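Local coordinates for arginine--tRNA ligase (Campylobacter jejuni, PDB 3FNR), which catalyses the ATP-dependent attachment of L-arginine to tRNA(Arg), releasing AMP and diphosphate, as a monomeric class I aminoacyl-tRNA synthetase, at residues Thr42-Ile47 and Gly112-Asp117; Val116-Glu121 and Ala140-Asp145; Leu150-Leu155 and Asp163-Glu168; Leu155-Ile160 and Asp298-Ile303. The protein carries 1 engineered substitution. All coordinates share one frame; numbering follows the deposited sequence.

Contact 1. Residues Thr42-Ile47 and Gly112-Asp117; sequences TGPLHI and GEYIVD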
loop_
_atom_site.group_PDB
_atom_site.type_symbol
_atom_site.label_atom_id
_atom_site.label_comp_id
_atom_site.label_asym_id
_atom_site.label_seq_id
_atom_site.Cartn_x
_atom_site.Cartn_y
_atom_site.Cartn_z
ATOM N N THR A 42 6.441 -0.688 -17.380
ATOM C CA THR A 42 7.591 -1.101 -18.165
ATOM C C THR A 42 8.316 -2.282 -17.507
ATOM O O THR A 42 9.433 -2.643 -17.904
ATOM C CB THR A 42 8.574 0.061 -18.308
ATOM O OG1 THR A 42 8.982 0.491 -17.003
ATOM C CG2 THR A 42 7.924 1.225 -19.059
ATOM N N GLY A 43 7.675 -2.870 -16.499
ATOM C CA GLY A 43 8.262 -3.972 -15.739
ATOM C C GLY A 43 7.456 -4.381 -14.519
ATOM O O GLY A 43 6.468 -3.723 -14.179
ATOM N N PRO A 44 7.864 -5.481 -13.856
ATOM C CA PRO A 44 7.266 -5.844 -12.569
ATOM C C PRO A 44 7.694 -4.850 -11.492
ATOM O O PRO A 44 8.714 -4.167 -11.650
ATOM C CB PRO A 44 7.858 -7.226 -12.279
ATOM C CG PRO A 44 9.148 -7.257 -13.043
ATOM C CD PRO A 44 8.901 -6.441 -14.277
ATOM N N LEU A 45 6.912 -4.770 -10.417
ATOM C CA LEU A 45 7.192 -3.846 -9.320
ATOM C C LEU A 45 8.520 -4.148 -8.634
ATOM O O LEU A 45 8.835 -5.297 -8.332
ATOM C CB LEU A 45 6.052 -3.858 -8.301
ATOM C CG LEU A 45 4.692 -3.367 -8.795
ATOM C CD1 LEU A 45 3.685 -3.342 -7.665
ATOM C CD2 LEU A 45 4.817 -1.991 -9.418
ATOM N N HIS A 46 9.312 -3.105 -8.429
ATOM C CA HIS A 46 10.539 -3.233 -7.671
ATOM C C HIS A 46 10.185 -3.236 -6.189
ATOM O O HIS A 46 9.061 -2.884 -5.812
ATOM C CB HIS A 46 11.494 -2.095 -8.013
ATOM C CG HIS A 46 11.946 -2.094 -9.442
ATOM N ND1 HIS A 46 12.360 -0.950 -10.090
ATOM C CD2 HIS A 46 12.041 -3.096 -10.349
ATOM C CE1 HIS A 46 12.697 -1.249 -11.333
ATOM N NE2 HIS A 46 12.511 -2.543 -11.516
ATOM N N ILE A 47 11.135 -3.644 -5.354
ATOM C CA ILE A 47 10.918 -3.723 -3.913
ATOM C C ILE A 47 10.729 -2.337 -3.276
ATOM O O ILE A 47 10.005 -2.207 -2.296
ATOM C CB ILE A 47 12.022 -4.581 -3.201
ATOM C CG1 ILE A 47 11.618 -4.954 -1.768
ATOM C CG2 ILE A 47 13.384 -3.899 -3.237
ATOM C CD1 ILE A 47 10.264 -5.650 -1.643
ATOM N N GLY A 112 16.072 -8.711 -18.475
ATOM C CA GLY A 112 15.679 -9.612 -17.398
ATOM C C GLY A 112 14.876 -10.811 -17.855
ATOM O O GLY A 112 14.572 -10.959 -19.039
ATOM N N GLU A 113 14.537 -11.666 -16.897
ATOM C CA GLU A 113 13.706 -12.838 -17.139
ATOM C C GLU A 113 12.330 -12.444 -17.683
ATOM O O GLU A 113 11.786 -13.133 -18.549
ATOM C CB GLU A 113 13.561 -13.654 -15.851
ATOM C CG GLU A 113 13.058 -15.085 -16.049
ATOM C CD GLU A 113 12.857 -15.838 -14.735
ATOM O OE1 GLU A 113 13.452 -15.437 -13.706
ATOM O OE2 GLU A 113 12.104 -16.839 -14.733
ATOM N N TYR A 114 11.785 -11.326 -17.197
ATOM C CA TYR A 114 10.468 -10.859 -17.637
ATOM C C TYR A 114 10.472 -10.379 -19.089
ATOM O O TYR A 114 9.468 -10.516 -19.785
ATOM C CB TYR A 114 9.909 -9.776 -16.696
ATOM C CG TYR A 114 10.366 -8.358 -16.995
ATOM C CD1 TYR A 114 11.615 -7.903 -16.575
ATOM C CD2 TYR A 114 9.544 -7.475 -17.700
ATOM C CE1 TYR A 114 12.034 -6.599 -16.846
ATOM C CE2 TYR A 114 9.952 -6.173 -17.977
ATOM C CZ TYR A 114 11.196 -5.740 -17.548
ATOM O OH TYR A 114 11.606 -4.456 -17.820
ATOM N N ILE A 115 11.599 -9.823 -19.529
ATOM C CA ILE A 115 11.721 -9.307 -20.887
ATOM C C ILE A 115 11.807 -10.445 -21.913
ATOM O O ILE A 115 11.277 -10.320 -23.021
ATOM C CB ILE A 115 12.878 -8.250 -21.031
ATOM C CG1 ILE A 115 12.438 -7.081 -21.912
ATOM C CG2 ILE A 115 14.173 -8.849 -21.572
ATOM C CD1 ILE A 115 11.600 -6.040 -21.190
ATOM N N VAL A 116 12.432 -11.560 -21.527
ATOM C CA VAL A 116 12.566 -12.695 -22.434
ATOM C C VAL A 116 11.284 -13.536 -22.500
ATOM O O VAL A 116 10.981 -14.102 -23.549
ATOM C CB VAL A 116 13.857 -13.556 -22.182
ATOM C CG1 VAL A 116 15.109 -12.682 -22.200
ATOM C CG2 VAL A 116 13.779 -14.358 -20.889
ATOM N N ASP A 117 10.530 -13.589 -21.397
ATOM C CA ASP A 117 9.233 -14.290 -21.358
ATOM C C ASP A 117 8.195 -13.581 -22.228
ATOM O O ASP A 117 7.408 -14.218 -22.937
ATOM C CB ASP A 117 8.699 -14.393 -19.921
ATOM C CG ASP A 117 9.599 -15.214 -19.006
ATOM O OD1 ASP A 117 9.366 -15.178 -17.777
ATOM O OD2 ASP A 117 10.540 -15.878 -19.498
#
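The 'HIGH' signature loop of this class I synthetase meets the first turn of helix 113-126 through Thr42, Gly43 and Pro44 on one side and Tyr114 on the other. The tyrosine hydroxyl gives its hydrogen to the loop backbone: OH of Tyr114 lies 2.8 Å from the carbonyl O of Thr42. The C=O...OH angle is 150° and the donor sits in the carbonyl plane. Further along the loop, Pro44 lays its ring methylene over the phenol. Pro44 CD stands 3.6 Å from the centroid of the Tyr114 ring and 11° off its normal, a CH-pi contact made almost squarely over the centre of one face. CA of Gly43 comes in between these two, 3.6 Å from CE2 of Tyr114, at a slant that is neither over the face nor at the edge.

In the class I catalytic domain, a Rossmann-type nucleotide-binding fold, the HIGH motif follows the first strand of the largely parallel sheet, here strand 31-35, and leads into helix 50-65; across the class the motif belongs to the ATP-binding site. Tyr114 thus holds the early part of that loop by both its hydroxyl and its ring. Its chi1 of 85° places CG between the backbone N and the carbonyl carbon, and from there the ring projects off the helix start, just after the N-cap residue Gly112, to the loop. Pro44 also packs on Leu150 and Asn154 of helix 136-157, while Tyr114 touches Met147 of the same helix.

Contact 2. Residues Val116-Glu121 and Ala140-Asp145; sequences VDLAKE and ADWAKD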
loop_
_atom_site.group_PDB
_atom_site.type_symbol
_atom_site.label_atom_id
_atom_site.label_comp_id
_atom_site.label_asym_id
_atom_site.label_seq_id
_atom_site.Cartn_x
_atom_site.Cartn_y
_atom_site.Cartn_z
ATOM N N VAL A 116 12.432 -11.560 -21.527
ATOM C CA VAL A 116 12.566 -12.695 -22.434
ATOM C C VAL A 116 11.284 -13.536 -22.500
ATOM O O VAL A 116 10.981 -14.102 -23.549
ATOM C CB VAL A 116 13.857 -13.556 -22.182
ATOM C CG1 VAL A 116 15.109 -12.682 -22.200
ATOM C CG2 VAL A 116 13.779 -14.358 -20.889
ATOM N N ASP A 117 10.530 -13.589 -21.397
ATOM C CA ASP A 117 9.233 -14.290 -21.358
ATOM C C ASP A 117 8.195 -13.581 -22.228
ATOM O O ASP A 117 7.408 -14.218 -22.937
ATOM C CB ASP A 117 8.699 -14.393 -19.921
ATOM C CG ASP A 117 9.599 -15.214 -19.006
ATOM O OD1 ASP A 117 9.366 -15.178 -17.777
ATOM O OD2 ASP A 117 10.540 -15.878 -19.498
ATOM N N LEU A 118 8.219 -12.255 -22.154
ATOM C CA LEU A 118 7.320 -11.387 -22.890
ATOM C C LEU A 118 7.657 -11.394 -24.381
ATOM O O LEU A 118 6.758 -11.331 -25.218
ATOM C CB LEU A 118 7.422 -9.972 -22.317
ATOM C CG LEU A 118 6.411 -8.877 -22.634
ATOM C CD1 LEU A 118 4.982 -9.315 -22.347
ATOM C CD2 LEU A 118 6.779 -7.654 -21.819
ATOM N N ALA A 119 8.953 -11.477 -24.697
ATOM C CA ALA A 119 9.436 -11.641 -26.070
ATOM C C ALA A 119 8.970 -12.955 -26.704
ATOM O O ALA A 119 8.685 -13.005 -27.900
ATOM C CB ALA A 119 10.938 -11.562 -26.101
ATOM N N LYS A 120 8.910 -14.013 -25.895
ATOM C CA LYS A 120 8.393 -15.309 -26.327
ATOM C C LYS A 120 6.889 -15.245 -26.540
ATOM O O LYS A 120 6.357 -15.899 -27.442
ATOM C CB LYS A 120 8.728 -16.402 -25.310
ATOM C CG LYS A 120 10.159 -16.915 -25.391
ATOM C CD LYS A 120 10.361 -18.179 -24.550
ATOM C CE LYS A 120 9.755 -19.414 -25.221
ATOM N NZ LYS A 120 9.976 -20.660 -24.432
ATOM N N GLU A 121 6.211 -14.463 -25.699
ATOM C CA GLU A 121 4.786 -14.192 -25.858
ATOM C C GLU A 121 4.546 -13.372 -27.119
ATOM O O GLU A 121 3.575 -13.613 -27.838
ATOM C CB GLU A 121 4.228 -13.446 -24.643
ATOM C CG GLU A 121 3.468 -14.304 -23.641
ATOM C CD GLU A 121 2.856 -13.478 -22.510
ATOM O OE1 GLU A 121 1.614 -13.502 -22.355
ATOM O OE2 GLU A 121 3.615 -12.797 -21.780
ATOM N N ALA A 140 4.974 -1.939 -28.132
ATOM C CA ALA A 140 4.949 -1.238 -26.851
ATOM C C ALA A 140 3.549 -1.115 -26.251
ATOM O O ALA A 140 3.395 -1.287 -25.047
ATOM C CB ALA A 140 5.592 0.121 -26.983
ATOM N N ASP A 141 2.547 -0.826 -27.082
ATOM C CA ASP A 141 1.148 -0.756 -26.631
ATOM C C ASP A 141 0.644 -2.091 -26.091
ATOM O O ASP A 141 -0.014 -2.141 -25.043
ATOM C CB ASP A 141 0.223 -0.293 -27.763
ATOM C CG ASP A 141 0.391 1.179 -28.104
ATOM O OD1 ASP A 141 0.999 1.931 -27.308
ATOM O OD2 ASP A 141 -0.087 1.587 -29.188
ATOM N N TRP A 142 0.955 -3.161 -26.827
ATOM C CA TRP A 142 0.616 -4.533 -26.442
ATOM C C TRP A 142 1.368 -4.922 -25.174
ATOM O O TRP A 142 0.810 -5.571 -24.289
ATOM C CB TRP A 142 0.969 -5.511 -27.572
ATOM C CG TRP A 142 0.834 -6.972 -27.194
ATOM C CD1 TRP A 142 -0.301 -7.731 -27.249
ATOM C CD2 TRP A 142 1.874 -7.837 -26.712
ATOM N NE1 TRP A 142 -0.036 -9.015 -26.826
ATOM C CE2 TRP A 142 1.291 -9.108 -26.490
ATOM C CE3 TRP A 142 3.240 -7.663 -26.447
ATOM C CZ2 TRP A 142 2.027 -10.200 -26.013
ATOM C CZ3 TRP A 142 3.972 -8.746 -25.968
ATOM C CH2 TRP A 142 3.360 -9.999 -25.756
ATOM N N ALA A 143 2.636 -4.527 -25.118
ATOM C CA ALA A 143 3.526 -4.862 -24.015
ATOM C C ALA A 143 3.130 -4.181 -22.716
ATOM O O ALA A 143 3.039 -4.843 -21.686
ATOM C CB ALA A 143 4.939 -4.507 -24.362
ATOM N N LYS A 144 2.890 -2.869 -22.777
ATOM C CA LYS A 144 2.572 -2.081 -21.589
ATOM C C LYS A 144 1.271 -2.554 -20.952
ATOM O O LYS A 144 1.101 -2.442 -19.737
ATOM C CB LYS A 144 2.547 -0.570 -21.891
ATOM C CG LYS A 144 1.366 -0.055 -22.720
ATOM C CD LYS A 144 0.255 0.549 -21.863
ATOM C CE LYS A 144 -0.736 1.337 -22.718
ATOM N NZ LYS A 144 -1.688 0.491 -23.471
ATOM N N ASP A 145 0.368 -3.083 -21.780
ATOM C CA ASP A 145 -0.865 -3.690 -21.300
ATOM C C ASP A 145 -0.605 -5.014 -20.581
ATOM O O ASP A 145 -1.303 -5.344 -19.625
ATOM C CB ASP A 145 -1.861 -3.883 -22.448
ATOM C CG ASP A 145 -2.600 -2.597 -22.808
ATOM O OD1 ASP A 145 -2.878 -1.782 -21.898
ATOM O OD2 ASP A 145 -2.912 -2.408 -24.005
#
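Leu118 and Glu121 of helix 113-126 pack on Trp142 and Ala143 of helix 136-157, chiefly by apolar contact. CD1 of Leu118 lies 3.8 Å from CZ3 of Trp142, the leucine and the indole lying alongside one another and running in opposite senses. The other leucine methyl, CD2, makes a looser contact, 4.4 Å from CB of Ala143. Trp142 reaches across because its CG is anti to the backbone N (chi1 172°), which carries the benzo end of the indole to the partner helix.

A second group of contacts gathers at the indole edge, near the ring plane. CB of Glu121 is 3.7 Å from CH2 of Trp142, and the backbone O of Leu118 stands at the same distance from that CH2. Phe126, farther along helix 113-126, meets the indole edge-to-face.

The short helix segments run at 124° to each other, with their axes 11.4 Å apart at closest approach. That spacing leaves the bridging to long side chains. Ile90 of helix 80-98 touches both Leu118 and Ala143, adding a third helix to the packing.

No hydrogen bond or salt bridge spans the two segments, so their mutual hold rests on shape and dispersion, with the Leu118 carbonyl facing a weakly polar aromatic C-H edge.

Contact 3. Residues Leu150-Leu155 and Asp163-Glu168; sequences LIKQNL and DSYVSE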
loop_
_atom_site.group_PDB
_atom_site.type_symbol
_atom_site.label_atom_id
_atom_site.label_comp_id
_atom_site.label_asym_id
_atom_site.label_seq_id
_atom_site.Cartn_x
_atom_site.Cartn_y
_atom_site.Cartn_z
ATOM N N LEU A 150 0.691 -7.604 -15.266
ATOM C CA LEU A 150 1.725 -8.103 -14.357
ATOM C C LEU A 150 1.780 -7.319 -13.043
ATOM O O LEU A 150 1.834 -7.914 -11.963
ATOM C CB LEU A 150 3.113 -8.112 -15.025
ATOM C CG LEU A 150 4.263 -8.701 -14.185
ATOM C CD1 LEU A 150 3.988 -10.148 -13.732
ATOM C CD2 LEU A 150 5.595 -8.637 -14.921
ATOM N N ILE A 151 1.768 -5.990 -13.149
ATOM C CA ILE A 151 1.799 -5.109 -11.989
ATOM C C ILE A 151 0.560 -5.347 -11.122
ATOM O O ILE A 151 0.669 -5.474 -9.902
ATOM C CB ILE A 151 1.926 -3.639 -12.415
ATOM C CG1 ILE A 151 3.367 -3.350 -12.858
ATOM C CG2 ILE A 151 1.509 -2.690 -11.275
ATOM C CD1 ILE A 151 3.514 -2.065 -13.676
ATOM N N LYS A 152 -0.604 -5.458 -11.754
ATOM C CA LYS A 152 -1.836 -5.758 -11.024
ATOM C C LYS A 152 -1.749 -7.051 -10.219
ATOM O O LYS A 152 -2.182 -7.090 -9.066
ATOM C CB LYS A 152 -3.042 -5.775 -11.953
ATOM C CG LYS A 152 -3.550 -4.379 -12.293
ATOM C CD LYS A 152 -4.689 -4.444 -13.291
ATOM C CE LYS A 152 -4.996 -3.078 -13.863
ATOM N NZ LYS A 152 -6.289 -3.101 -14.606
ATOM N N GLN A 153 -1.150 -8.089 -10.800
ATOM C CA GLN A 153 -1.005 -9.350 -10.069
ATOM C C GLN A 153 0.125 -9.347 -9.033
ATOM O O GLN A 153 0.025 -10.041 -8.021
ATOM C CB GLN A 153 -0.992 -10.584 -10.996
ATOM C CG GLN A 153 0.063 -10.597 -12.077
ATOM C CD GLN A 153 -0.286 -11.508 -13.254
ATOM O OE1 GLN A 153 0.599 -12.011 -13.937
ATOM N NE2 GLN A 153 -1.578 -11.718 -13.491
ATOM N N ASN A 154 1.165 -8.541 -9.274
ATOM C CA ASN A 154 2.193 -8.230 -8.269
ATOM C C ASN A 154 1.546 -7.661 -7.013
ATOM O O ASN A 154 1.875 -8.062 -5.904
ATOM C CB ASN A 154 3.201 -7.200 -8.788
ATOM C CG ASN A 154 4.256 -7.787 -9.698
ATOM O OD1 ASN A 154 5.182 -7.078 -10.101
ATOM N ND2 ASN A 154 4.138 -9.071 -10.028
ATOM N N LEU A 155 0.611 -6.737 -7.212
ATOM C CA LEU A 155 -0.148 -6.127 -6.134
ATOM C C LEU A 155 -1.148 -7.091 -5.499
ATOM O O LEU A 155 -1.349 -7.070 -4.291
ATOM C CB LEU A 155 -0.885 -4.885 -6.651
ATOM C CG LEU A 155 -0.039 -3.645 -6.956
ATOM C CD1 LEU A 155 -0.869 -2.585 -7.673
ATOM C CD2 LEU A 155 0.577 -3.085 -5.677
ATOM N N ASP A 163 -8.595 0.766 -7.107
ATOM C CA ASP A 163 -9.937 0.878 -7.678
ATOM C C ASP A 163 -10.049 1.577 -9.041
ATOM O O ASP A 163 -11.076 1.463 -9.716
ATOM C CB ASP A 163 -10.885 1.510 -6.655
ATOM C CG ASP A 163 -11.222 0.561 -5.505
ATOM O OD1 ASP A 163 -10.716 -0.581 -5.498
ATOM O OD2 ASP A 163 -11.997 0.950 -4.611
ATOM N N SER A 164 -8.998 2.281 -9.450
ATOM C CA SER A 164 -9.022 3.003 -10.718
ATOM C C SER A 164 -7.626 3.156 -11.292
ATOM O O SER A 164 -6.733 3.668 -10.627
ATOM C CB SER A 164 -9.676 4.386 -10.554
ATOM O OG SER A 164 -9.834 5.031 -11.810
ATOM N N TYR A 165 -7.445 2.715 -12.530
ATOM C CA TYR A 165 -6.198 2.938 -13.257
ATOM C C TYR A 165 -6.465 3.980 -14.344
ATOM O O TYR A 165 -7.387 3.814 -15.152
ATOM C CB TYR A 165 -5.676 1.616 -13.852
ATOM C CG TYR A 165 -5.153 0.641 -12.801
ATOM C CD1 TYR A 165 -6.029 -0.068 -11.968
ATOM C CD2 TYR A 165 -3.783 0.440 -12.631
ATOM C CE1 TYR A 165 -5.548 -0.945 -10.987
ATOM C CE2 TYR A 165 -3.296 -0.444 -11.661
ATOM C CZ TYR A 165 -4.182 -1.130 -10.845
ATOM O OH TYR A 165 -3.702 -2.003 -9.891
ATOM N N VAL A 166 -5.679 5.056 -14.352
ATOM C CA VAL A 166 -5.884 6.149 -15.316
ATOM C C VAL A 166 -4.695 6.328 -16.257
ATOM O O VAL A 166 -3.548 6.181 -15.853
ATOM C CB VAL A 166 -6.224 7.515 -14.633
ATOM C CG1 VAL A 166 -7.548 7.468 -14.009
ATOM C CG2 VAL A 166 -5.193 7.897 -13.592
ATOM N N SER A 167 -4.983 6.671 -17.507
ATOM C CA SER A 167 -3.958 6.788 -18.536
ATOM C C SER A 167 -3.469 8.224 -18.718
ATOM O O SER A 167 -4.265 9.158 -18.750
ATOM C CB SER A 167 -4.489 6.239 -19.864
ATOM O OG SER A 167 -3.574 6.473 -20.921
ATOM N N GLU A 168 -2.152 8.372 -18.831
ATOM C CA GLU A 168 -1.495 9.624 -19.207
ATOM C C GLU A 168 -2.028 10.141 -20.549
ATOM O O GLU A 168 -2.290 11.338 -20.705
ATOM C CB GLU A 168 0.026 9.402 -19.281
ATOM C CG GLU A 168 0.855 10.603 -19.756
ATOM C CD GLU A 168 2.362 10.370 -19.674
ATOM O OE1 GLU A 168 3.112 11.367 -19.561
ATOM O OE2 GLU A 168 2.803 9.197 -19.723
#
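Lys152 of helix 136-157 runs its chain over the ring of Tyr165, the first residue of strand 165-167. From CB, a chi1 of -79° puts CG anti to the carbonyl carbon, and the chain beyond is extended. CG meets the phenol end, 3.4 Å from OH of Tyr165. CD passes more loosely above CZ. CE then arrives over the middle of one face, 3.5 Å from the centroid of the Tyr165 ring and 7° off its normal, a well-centred CH-pi contact. At the tip, NZ of Lys152 lies 4.3 Å from the same centroid and 21° off the normal. This satisfies cation-pi geometry, although the ammonium is displaced toward CD1 and the methylene CE has the more central seat.

Leu155, one turn later, comes to the hydroxyl end of the ring, its CD1 3.6 Å from OH of Tyr165. The phenol tip therefore lies against aliphatic carbons of both residues. The ring of Tyr74 also meets the Tyr165 ring, and the backbone of strand 69-76 pairs in parallel with strand 165-167.

Packing of a helix against a largely parallel sheet through side chains of its strands is typical of the Rossmann-type catalytic domain of class I synthetases, and here the strand follows the helix closely in sequence.

Contact 4. Residues Leu155-Ile160 and Asp298-Ile303; sequences LEQAKI and DVVDEI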
loop_
_atom_site.group_PDB
_atom_site.type_symbol
_atom_site.label_atom_id
_atom_site.label_comp_id
_atom_site.label_asym_id
_atom_site.label_seq_id
_atom_site.Cartn_x
_atom_site.Cartn_y
_atom_site.Cartn_z
ATOM N N LEU A 155 0.611 -6.737 -7.212
ATOM C CA LEU A 155 -0.148 -6.127 -6.134
ATOM C C LEU A 155 -1.148 -7.091 -5.499
ATOM O O LEU A 155 -1.349 -7.070 -4.291
ATOM C CB LEU A 155 -0.885 -4.885 -6.651
ATOM C CG LEU A 155 -0.039 -3.645 -6.956
ATOM C CD1 LEU A 155 -0.869 -2.585 -7.673
ATOM C CD2 LEU A 155 0.577 -3.085 -5.677
ATOM N N GLU A 156 -1.780 -7.928 -6.317
ATOM C CA GLU A 156 -2.767 -8.882 -5.822
ATOM C C GLU A 156 -2.101 -9.932 -4.936
ATOM O O GLU A 156 -2.698 -10.417 -3.980
ATOM C CB GLU A 156 -3.487 -9.554 -6.988
ATOM C CG GLU A 156 -5.004 -9.619 -6.847
ATOM C CD GLU A 156 -5.489 -10.682 -5.872
ATOM O OE1 GLU A 156 -5.598 -10.389 -4.658
ATOM O OE2 GLU A 156 -5.795 -11.804 -6.331
ATOM N N GLN A 157 -0.858 -10.269 -5.270
ATOM C CA GLN A 157 -0.029 -11.168 -4.471
ATOM C C GLN A 157 0.163 -10.651 -3.043
ATOM O O GLN A 157 0.201 -11.433 -2.097
ATOM C CB GLN A 157 1.326 -11.359 -5.144
ATOM C CG GLN A 157 2.055 -12.614 -4.727
ATOM C CD GLN A 157 3.387 -12.775 -5.429
ATOM O OE1 GLN A 157 3.781 -11.941 -6.242
ATOM N NE2 GLN A 157 4.087 -13.860 -5.121
ATOM N N ALA A 158 0.257 -9.330 -2.898
ATOM C CA ALA A 158 0.366 -8.686 -1.591
ATOM C C ALA A 158 -0.986 -8.228 -1.047
ATOM O O ALA A 158 -1.043 -7.407 -0.120
ATOM C CB ALA A 158 1.313 -7.528 -1.668
ATOM N N LYS A 159 -2.065 -8.769 -1.619
ATOM C CA LYS A 159 -3.452 -8.476 -1.214
ATOM C C LYS A 159 -3.877 -7.020 -1.476
ATOM O O LYS A 159 -4.708 -6.454 -0.750
ATOM C CB LYS A 159 -3.730 -8.896 0.249
ATOM C CG LYS A 159 -3.252 -10.305 0.630
ATOM C CD LYS A 159 -4.101 -11.404 -0.003
ATOM C CE LYS A 159 -3.494 -12.793 0.234
ATOM N NZ LYS A 159 -2.218 -13.022 -0.516
ATOM N N ILE A 160 -3.314 -6.433 -2.530
ATOM C CA ILE A 160 -3.598 -5.047 -2.892
ATOM C C ILE A 160 -4.352 -4.957 -4.213
ATOM O O ILE A 160 -3.886 -5.446 -5.242
ATOM C CB ILE A 160 -2.296 -4.199 -2.960
ATOM C CG1 ILE A 160 -1.579 -4.224 -1.601
ATOM C CG2 ILE A 160 -2.606 -2.764 -3.409
ATOM C CD1 ILE A 160 -0.079 -3.875 -1.649
ATOM N N ASP A 298 9.677 -11.309 -5.956
ATOM C CA ASP A 298 10.689 -12.228 -5.450
ATOM C C ASP A 298 10.665 -12.298 -3.927
ATOM O O ASP A 298 10.780 -13.379 -3.348
ATOM C CB ASP A 298 12.083 -11.810 -5.931
ATOM C CG ASP A 298 12.314 -12.100 -7.412
ATOM O OD1 ASP A 298 13.289 -11.549 -7.969
ATOM O OD2 ASP A 298 11.537 -12.872 -8.019
ATOM N N VAL A 299 10.506 -11.137 -3.296
ATOM C CA VAL A 299 10.425 -11.031 -1.841
ATOM C C VAL A 299 9.163 -11.714 -1.299
ATOM O O VAL A 299 9.240 -12.463 -0.324
ATOM C CB VAL A 299 10.555 -9.554 -1.386
ATOM C CG1 VAL A 299 10.266 -9.390 0.102
ATOM C CG2 VAL A 299 11.960 -9.015 -1.725
ATOM N N VAL A 300 8.017 -11.495 -1.949
ATOM C CA VAL A 300 6.765 -12.155 -1.546
ATOM C C VAL A 300 6.850 -13.673 -1.739
ATOM O O VAL A 300 6.301 -14.434 -0.944
ATOM C CB VAL A 300 5.505 -11.583 -2.259
ATOM C CG1 VAL A 300 4.226 -12.234 -1.714
ATOM C CG2 VAL A 300 5.400 -10.099 -2.063
ATOM N N ASP A 301 7.557 -14.107 -2.781
ATOM C CA ASP A 301 7.807 -15.532 -3.015
ATOM C C ASP A 301 8.580 -16.153 -1.848
ATOM O O ASP A 301 8.282 -17.267 -1.409
ATOM C CB ASP A 301 8.589 -15.739 -4.321
ATOM C CG ASP A 301 7.720 -15.590 -5.566
ATOM O OD1 ASP A 301 6.501 -15.863 -5.496
ATOM O OD2 ASP A 301 8.267 -15.202 -6.625
ATOM N N GLU A 302 9.550 -15.404 -1.337
ATOM C CA GLU A 302 10.416 -15.881 -0.276
ATOM C C GLU A 302 9.774 -15.789 1.104
ATOM O O GLU A 302 9.769 -16.771 1.844
ATOM C CB GLU A 302 11.747 -15.127 -0.299
ATOM C CG GLU A 302 12.835 -15.767 0.549
ATOM C CD GLU A 302 14.236 -15.348 0.132
ATOM O OE1 GLU A 302 15.174 -15.561 0.928
ATOM O OE2 GLU A 302 14.407 -14.816 -0.986
ATOM N N ILE A 303 9.226 -14.626 1.451
ATOM C CA ILE A 303 8.730 -14.410 2.811
ATOM C C ILE A 303 7.216 -14.573 3.003
ATOM O O ILE A 303 6.746 -14.708 4.128
ATOM C CB ILE A 303 9.208 -13.062 3.397
ATOM C CG1 ILE A 303 8.467 -11.879 2.758
ATOM C CG2 ILE A 303 10.735 -12.942 3.282
ATOM C CD1 ILE A 303 8.695 -10.552 3.449
#
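CG1 of Val300 lies over one face of the Gln157 amide, 3.8 Å from CD of Gln157, while OD1 of Asp301 comes near the amide plane at NE2. The planes of this amide and the Asp301 carboxylate are turned 55° apart, and the two side chains cross at about a right angle. NE2 of Gln157 points to OD1 of Asp301 at 3.2 Å, with an N-H...O angle of 133°; the N-H comes to OD1 from above the carboxylate plane rather than within it, and the hydrogen bond is bent and weak. At the other end of the amide, OE1 takes a weak hydrogen bond from OG of Ser297, near the start of helix 296-303.

The aliphatic part of the glutamine also packs on the valine, CG of Gln157 being 3.7 Å from CG1 of Val300. An extended chain with chi1 -158°, CG anti to the backbone N, spans the distance between the helices. Val300 is buried, whereas Asp301 is exposed, which places the weak polar bond at the outer margin of the contact.

Gln157 lies in the last turn of helix 136-157. Ile160 N bonds to O of Leu155 at 2.7 Å, and Lys159 N to O of Glu156 at 2.9 Å; with Lys159 at positive phi, this is a Schellman motif. The contact thus joins the C-terminal end of helix 136-157 to helix 296-303 inside the class I catalytic domain.

How the contacts relate
From the N terminus, the HIGH loop opens contact 1, which closes across 64 residues at the start of helix 113-126. Contact 2 opens on that same helix, sharing Val116 and Asp117, and closes after 18 residues, half of them helical, on helix 136-157. Farther along this helix, contacts 3 and 4 share Leu155 and cross: contact 3 closes quickly at strand 165-167, contact 4 only after 137 residues, at helix 296-303. None nests within another. Helix 136-157 is the common spine of contacts 2, 3 and 4. The HIGH loop joins it through Leu45 N to Asn154 OD1 (2.9 Å, a probable hydrogen bond), while Ile47 packs on Val299 of helix 296-303; contact 3 brings in the sheet.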